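Non-structural protein NS1 (Murine minute virus, PDB 4R94) nicks viral DNA at the replication origin through this N-terminal nuclease domain and, as a whole protein, also unwinds DNA as an ATP-driven helicase. Local coordinates at residues A[21-33]-A[124-138]. Residues are numbered along the deposited sequence; the frame is centred on the assembly and turned at random.
Sequences SNQEVFSFVFKNE and QGWHCHVLIGGKDFS. With MG (magnesium ion), chain B.
V29 lies against both metal-binding histidines, H127 and H129, on neighbouring antiparallel strands of the central sheet of the HUH-type nickase domain. Strands 24-31 and 125-134 are joined by six backbone hydrogen bonds, in the pairs F26-I132, F28-V130 and F30-C128. The bond from F28 N to V130 O is 2.8 Å long and almost straight (179°).

One face of the sheet carries the active site. V29 uses its two methyls separately. CG1 meets H127 CB at 3.8 Å, while CG2 lies 3.6 Å from H129 ND1, alongside that imidazole. H127 and H129 are the two histidines of H127-C128-H129, assigned as the RCR-2 motif, and their NE2 atoms bind magnesium with E119 and three waters. H127 ND1 donates to G125 O in the plane of the ring, at 3.0 Å, which, with the magnesium bond at NE2, holds the imidazole in its rotation. The amide nitrogen of Q124 lies over the centre of one face of that ring. The nuclease tyrosine Y210 lies close to H129.

The other face is apolar here. V130 packs on V94 and L98 of helix 81-104, and the F30 ring meets W153 edge-to-face. I132 CG2 approaches the F28 ring in its plane, 3.6 Å from the edge atom CE2. V130 CG2 approaches F30 CE1 obliquely at the same distance. F30 has CG anti to its carbonyl carbon (chi1 -74°), which directs the ring along the sheet to V130. F26 CE2 reaches the edge of the F137 ring.

A water ties the strands together beside the metal site. It donates to F28 O, is hydrogen-bonded to S27 OG, and accepts from H129 ND1 at 2.9 Å, in the imidazole plane.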
loop_
_atom_site.group_PDB
_atom_site.type_symbol
_atom_site.label_atom_id
_atom_site.label_comp_id
_atom_site.label_asym_id
_atom_site.label_seq_id
_atom_site.Cartn_x
_atom_site.Cartn_y
_atom_site.Cartn_z
ATOM N N SER A 21 11.180 3.136 16.202
ATOM C CA SER A 21 10.292 4.258 16.494
ATOM C C SER A 21 10.655 5.527 15.753
ATOM O O SER A 21 9.766 6.263 15.305
ATOM C CB SER A 21 10.290 4.557 18.000
ATOM O OG SER A 21 11.606 4.830 18.436
ATOM N N ASN A 22 11.963 5.761 15.627
ATOM C CA ASN A 22 12.506 7.006 15.104
ATOM C C ASN A 22 13.222 6.866 13.773
ATOM O O ASN A 22 14.006 7.736 13.387
ATOM C CB ASN A 22 13.483 7.608 16.119
ATOM C CG ASN A 22 12.790 8.154 17.327
ATOM O OD1 ASN A 22 12.197 7.408 18.106
ATOM N ND2 ASN A 22 12.867 9.466 17.506
ATOM N N GLN A 23 12.980 5.775 13.067
ATOM C CA GLN A 23 13.638 5.611 11.786
ATOM C C GLN A 23 12.944 6.458 10.724
ATOM O O GLN A 23 11.737 6.344 10.528
ATOM C CB GLN A 23 13.660 4.151 11.370
ATOM C CG GLN A 23 14.674 3.907 10.289
ATOM C CD GLN A 23 14.141 3.029 9.202
ATOM O OE1 GLN A 23 13.322 2.142 9.455
ATOM N NE2 GLN A 23 14.587 3.270 7.975
ATOM N N GLU A 24 13.702 7.327 10.057
ATOM C CA GLU A 24 13.131 8.180 9.017
ATOM C C GLU A 24 12.815 7.337 7.790
ATOM O O GLU A 24 13.620 6.495 7.386
ATOM C CB GLU A 24 14.079 9.331 8.648
ATOM C CG GLU A 24 14.042 10.494 9.637
ATOM C CD GLU A 24 14.848 11.706 9.168
ATOM O OE1 GLU A 24 16.090 11.666 9.261
ATOM O OE2 GLU A 24 14.240 12.696 8.709
ATOM N N VAL A 25 11.618 7.535 7.240
ATOM C CA VAL A 25 11.171 6.786 6.057
ATOM C C VAL A 25 10.347 7.696 5.151
ATOM O O VAL A 25 9.762 8.671 5.609
ATOM C CB VAL A 25 10.314 5.537 6.421
ATOM C CG1 VAL A 25 11.127 4.495 7.198
ATOM C CG2 VAL A 25 9.076 5.930 7.194
ATOM N N PHE A 26 10.285 7.366 3.865
ATOM C CA PHE A 26 9.364 8.039 2.963
ATOM C C PHE A 26 7.929 7.588 3.227
ATOM O O PHE A 26 7.687 6.471 3.687
ATOM C CB PHE A 26 9.673 7.731 1.496
ATOM C CG PHE A 26 11.030 8.184 1.021
ATOM C CD1 PHE A 26 11.514 9.448 1.310
ATOM C CD2 PHE A 26 11.795 7.342 0.230
ATOM C CE1 PHE A 26 12.766 9.851 0.834
ATOM C CE2 PHE A 26 13.039 7.737 -0.239
ATOM C CZ PHE A 26 13.524 8.996 0.073
ATOM N N SER A 27 6.982 8.448 2.881
ATOM C CA SER A 27 5.573 8.102 2.921
ATOM C C SER A 27 4.993 8.256 1.528
ATOM O O SER A 27 5.040 9.345 0.943
ATOM C CB SER A 27 4.833 8.999 3.921
ATOM O OG SER A 27 3.420 8.868 3.778
ATOM N N PHE A 28 4.507 7.149 0.969
ATOM C CA PHE A 28 3.849 7.151 -0.340
ATOM C C PHE A 28 2.392 6.714 -0.237
ATOM O O PHE A 28 2.012 5.994 0.683
ATOM C CB PHE A 28 4.538 6.188 -1.324
ATOM C CG PHE A 28 5.975 6.504 -1.599
ATOM C CD1 PHE A 28 6.320 7.506 -2.493
ATOM C CD2 PHE A 28 6.986 5.773 -0.986
ATOM C CE1 PHE A 28 7.634 7.783 -2.768
ATOM C CE2 PHE A 28 8.324 6.051 -1.258
ATOM C CZ PHE A 28 8.640 7.077 -2.133
ATOM N N VAL A 29 1.576 7.139 -1.192
ATOM C CA VAL A 29 0.261 6.541 -1.382
ATOM C C VAL A 29 0.139 6.068 -2.824
ATOM O O VAL A 29 0.422 6.814 -3.769
ATOM C CB VAL A 29 -0.885 7.520 -1.050
ATOM C CG1 VAL A 29 -2.221 6.885 -1.336
ATOM C CG2 VAL A 29 -0.813 7.917 0.416
ATOM N N PHE A 30 -0.234 4.800 -2.976
ATOM C CA PHE A 30 -0.535 4.210 -4.275
ATOM C C PHE A 30 -2.035 4.284 -4.443
ATOM O O PHE A 30 -2.792 3.897 -3.541
ATOM C CB PHE A 30 -0.055 2.758 -4.353
ATOM C CG PHE A 30 1.450 2.600 -4.493
ATOM C CD1 PHE A 30 2.303 2.878 -3.429
ATOM C CD2 PHE A 30 1.991 2.117 -5.679
ATOM C CE1 PHE A 30 3.680 2.705 -3.558
ATOM C CE2 PHE A 30 3.360 1.934 -5.817
ATOM C CZ PHE A 30 4.208 2.226 -4.765
ATOM N N LYS A 31 -2.483 4.789 -5.584
ATOM C CA LYS A 31 -3.930 4.873 -5.789
ATOM C C LYS A 31 -4.295 4.678 -7.238
ATOM O O LYS A 31 -3.438 4.433 -8.080
ATOM C CB LYS A 31 -4.458 6.221 -5.294
ATOM C CG LYS A 31 -3.933 7.388 -6.079
ATOM C CD LYS A 31 -4.306 8.696 -5.382
ATOM C CE LYS A 31 -3.597 9.874 -6.007
ATOM N NZ LYS A 31 -3.816 11.112 -5.184
ATOM N N ASN A 32 -5.582 4.766 -7.524
ATOM C CA ASN A 32 -6.010 4.921 -8.909
ATOM C C ASN A 32 -7.204 5.855 -8.909
ATOM O O ASN A 32 -7.719 6.223 -7.851
ATOM C CB ASN A 32 -6.313 3.583 -9.600
ATOM C CG ASN A 32 -7.371 2.746 -8.895
ATOM O OD1 ASN A 32 -8.265 3.259 -8.236
ATOM N ND2 ASN A 32 -7.283 1.434 -9.078
ATOM N N GLU A 33 -7.564 6.310 -10.096
ATOM C CA GLU A 33 -8.688 7.230 -10.254
ATOM C C GLU A 33 -9.526 6.683 -11.375
ATOM O O GLU A 33 -9.033 5.939 -12.213
ATOM C CB GLU A 33 -8.210 8.651 -10.559
ATOM C CG GLU A 33 -7.411 9.259 -9.418
ATOM C CD GLU A 33 -6.817 10.601 -9.753
ATOM O OE1 GLU A 33 -7.057 11.093 -10.877
ATOM O OE2 GLU A 33 -6.102 11.158 -8.883
ATOM N N GLN A 124 -11.855 9.261 -1.911
ATOM C CA GLN A 124 -11.070 8.597 -2.962
ATOM C C GLN A 124 -11.260 7.084 -3.053
ATOM O O GLN A 124 -10.898 6.484 -4.061
ATOM C CB GLN A 124 -9.580 8.880 -2.770
ATOM C CG GLN A 124 -8.967 8.168 -1.570
ATOM C CD GLN A 124 -7.483 8.449 -1.423
ATOM O OE1 GLN A 124 -6.710 8.249 -2.360
ATOM N NE2 GLN A 124 -7.077 8.927 -0.244
ATOM N N GLY A 125 -11.798 6.458 -2.014
ATOM C CA GLY A 125 -11.975 5.018 -2.041
ATOM C C GLY A 125 -10.656 4.309 -1.804
ATOM O O GLY A 125 -9.871 4.758 -0.975
ATOM N N TRP A 126 -10.408 3.223 -2.533
ATOM C CA TRP A 126 -9.234 2.386 -2.258
ATOM C C TRP A 126 -7.945 3.148 -2.477
ATOM O O TRP A 126 -7.781 3.847 -3.476
ATOM C CB TRP A 126 -9.204 1.114 -3.121
ATOM C CG TRP A 126 -7.866 0.449 -2.961
ATOM C CD1 TRP A 126 -7.498 -0.424 -1.972
ATOM C CD2 TRP A 126 -6.705 0.656 -3.775
ATOM N NE1 TRP A 126 -6.178 -0.789 -2.138
ATOM C CE2 TRP A 126 -5.668 -0.132 -3.229
ATOM C CE3 TRP A 126 -6.447 1.412 -4.923
ATOM C CZ2 TRP A 126 -4.375 -0.165 -3.785
ATOM C CZ3 TRP A 126 -5.167 1.374 -5.478
ATOM C CH2 TRP A 126 -4.150 0.592 -4.902
ATOM N N HIS A 127 -7.017 2.993 -1.537
ATOM C CA HIS A 127 -5.654 3.476 -1.721
ATOM C C HIS A 127 -4.746 2.680 -0.811
ATOM O O HIS A 127 -5.217 1.978 0.079
ATOM C CB HIS A 127 -5.539 4.972 -1.432
ATOM C CG HIS A 127 -5.943 5.360 -0.049
ATOM N ND1 HIS A 127 -7.258 5.357 0.378
ATOM C CD2 HIS A 127 -5.204 5.774 1.006
ATOM C CE1 HIS A 127 -7.307 5.772 1.631
ATOM N NE2 HIS A 127 -6.076 6.020 2.041
ATOM N N CYS A 128 -3.442 2.787 -1.031
ATOM C CA CYS A 128 -2.503 1.985 -0.265
ATOM C C CYS A 128 -1.344 2.843 0.221
ATOM O O CYS A 128 -0.582 3.394 -0.574
ATOM C CB CYS A 128 -2.024 0.800 -1.126
ATOM S SG CYS A 128 -0.956 -0.315 -0.224
ATOM N N HIS A 129 -1.247 2.988 1.537
ATOM C CA HIS A 129 -0.122 3.663 2.152
ATOM C C HIS A 129 1.110 2.776 2.171
ATOM O O HIS A 129 1.033 1.595 2.504
ATOM C CB HIS A 129 -0.463 4.062 3.578
ATOM C CG HIS A 129 -1.527 5.098 3.662
ATOM N ND1 HIS A 129 -1.239 6.442 3.701
ATOM C CD2 HIS A 129 -2.874 4.989 3.720
ATOM C CE1 HIS A 129 -2.367 7.125 3.794
ATOM N NE2 HIS A 129 -3.374 6.268 3.799
ATOM N N VAL A 130 2.239 3.362 1.815
ATOM C CA VAL A 130 3.527 2.702 1.963
ATOM C C VAL A 130 4.511 3.584 2.714
ATOM O O VAL A 130 4.778 4.718 2.309
ATOM C CB VAL A 130 4.140 2.333 0.604
ATOM C CG1 VAL A 130 5.506 1.645 0.810
ATOM C CG2 VAL A 130 3.180 1.473 -0.182
ATOM N N LEU A 131 5.066 3.049 3.794
ATOM C CA LEU A 131 6.214 3.676 4.441
ATOM C C LEU A 131 7.434 2.857 4.074
ATOM O O LEU A 131 7.403 1.635 4.194
ATOM C CB LEU A 131 6.041 3.716 5.965
ATOM C CG LEU A 131 4.786 4.413 6.497
ATOM C CD1 LEU A 131 4.819 4.416 8.038
ATOM C CD2 LEU A 131 4.647 5.825 5.929
ATOM N N ILE A 132 8.508 3.498 3.632
ATOM C CA ILE A 132 9.698 2.728 3.273
ATOM C C ILE A 132 10.972 3.549 3.447
ATOM O O ILE A 132 11.030 4.727 3.067
ATOM C CB ILE A 132 9.607 2.195 1.808
ATOM C CG1 ILE A 132 10.811 1.315 1.463
ATOM C CG2 ILE A 132 9.458 3.343 0.815
ATOM C CD1 ILE A 132 10.597 0.483 0.212
ATOM N N GLY A 133 11.988 2.919 4.029
ATOM C CA GLY A 133 13.259 3.581 4.237
ATOM C C GLY A 133 14.320 2.615 4.720
ATOM O O GLY A 133 14.109 1.393 4.782
ATOM N N GLY A 134 15.474 3.170 5.071
ATOM C CA GLY A 134 16.575 2.368 5.563
ATOM C C GLY A 134 17.887 3.090 5.336
ATOM O O GLY A 134 17.896 4.239 4.909
ATOM N N LYS A 135 18.992 2.411 5.626
ATOM C CA LYS A 135 20.316 3.020 5.525
ATOM C C LYS A 135 20.654 3.499 4.106
ATOM O O LYS A 135 21.366 4.490 3.936
ATOM C CB LYS A 135 21.384 2.039 6.027
ATOM C CG LYS A 135 21.476 0.739 5.249
ATOM C CD LYS A 135 22.617 -0.127 5.766
ATOM C CE LYS A 135 22.844 -1.350 4.886
ATOM N NZ LYS A 135 23.282 -0.979 3.508
ATOM N N ASP A 136 20.123 2.828 3.086
ATOM C CA ASP A 136 20.421 3.219 1.709
ATOM C C ASP A 136 19.488 4.318 1.199
ATOM O O ASP A 136 19.507 4.648 0.013
ATOM C CB ASP A 136 20.342 2.005 0.778
ATOM C CG ASP A 136 21.218 0.859 1.242
ATOM O OD1 ASP A 136 22.458 1.007 1.203
ATOM O OD2 ASP A 136 20.665 -0.186 1.646
ATOM N N PHE A 137 18.679 4.883 2.096
ATOM C CA PHE A 137 17.707 5.914 1.728
ATOM C C PHE A 137 18.070 7.269 2.335
ATOM O O PHE A 137 18.429 7.341 3.507
ATOM C CB PHE A 137 16.296 5.540 2.201
ATOM C CG PHE A 137 15.727 4.300 1.567
ATOM C CD1 PHE A 137 16.210 3.044 1.895
ATOM C CD2 PHE A 137 14.659 4.390 0.692
ATOM C CE1 PHE A 137 15.664 1.898 1.323
ATOM C CE2 PHE A 137 14.110 3.257 0.122
ATOM C CZ PHE A 137 14.615 2.007 0.434
ATOM N N SER A 138 17.962 8.331 1.541
ATOM C CA SER A 138 18.119 9.696 2.043
ATOM C C SER A 138 17.023 10.610 1.491
ATOM O O SER A 138 16.539 10.405 0.384
ATOM C CB SER A 138 19.506 10.255 1.696
ATOM O OG SER A 138 19.777 10.159 0.307
HETATM MG MG MG B . -5.510 6.741 4.114
HETATM O O HOH W 1 17.280 5.434 7.932
HETATM O O HOH W 2 15.343 6.208 5.151
HETATM O O HOH W 3 1.636 6.753 3.354
HETATM O O HOH W 4 -9.337 6.700 -5.958
HETATM O O HOH W 5 -9.308 4.140 -5.838
HETATM O O HOH W 6 -5.339 8.624 3.169
HETATM O O HOH W 7 -7.605 6.923 4.535
HETATM O O HOH W 8 -5.010 7.778 5.812
#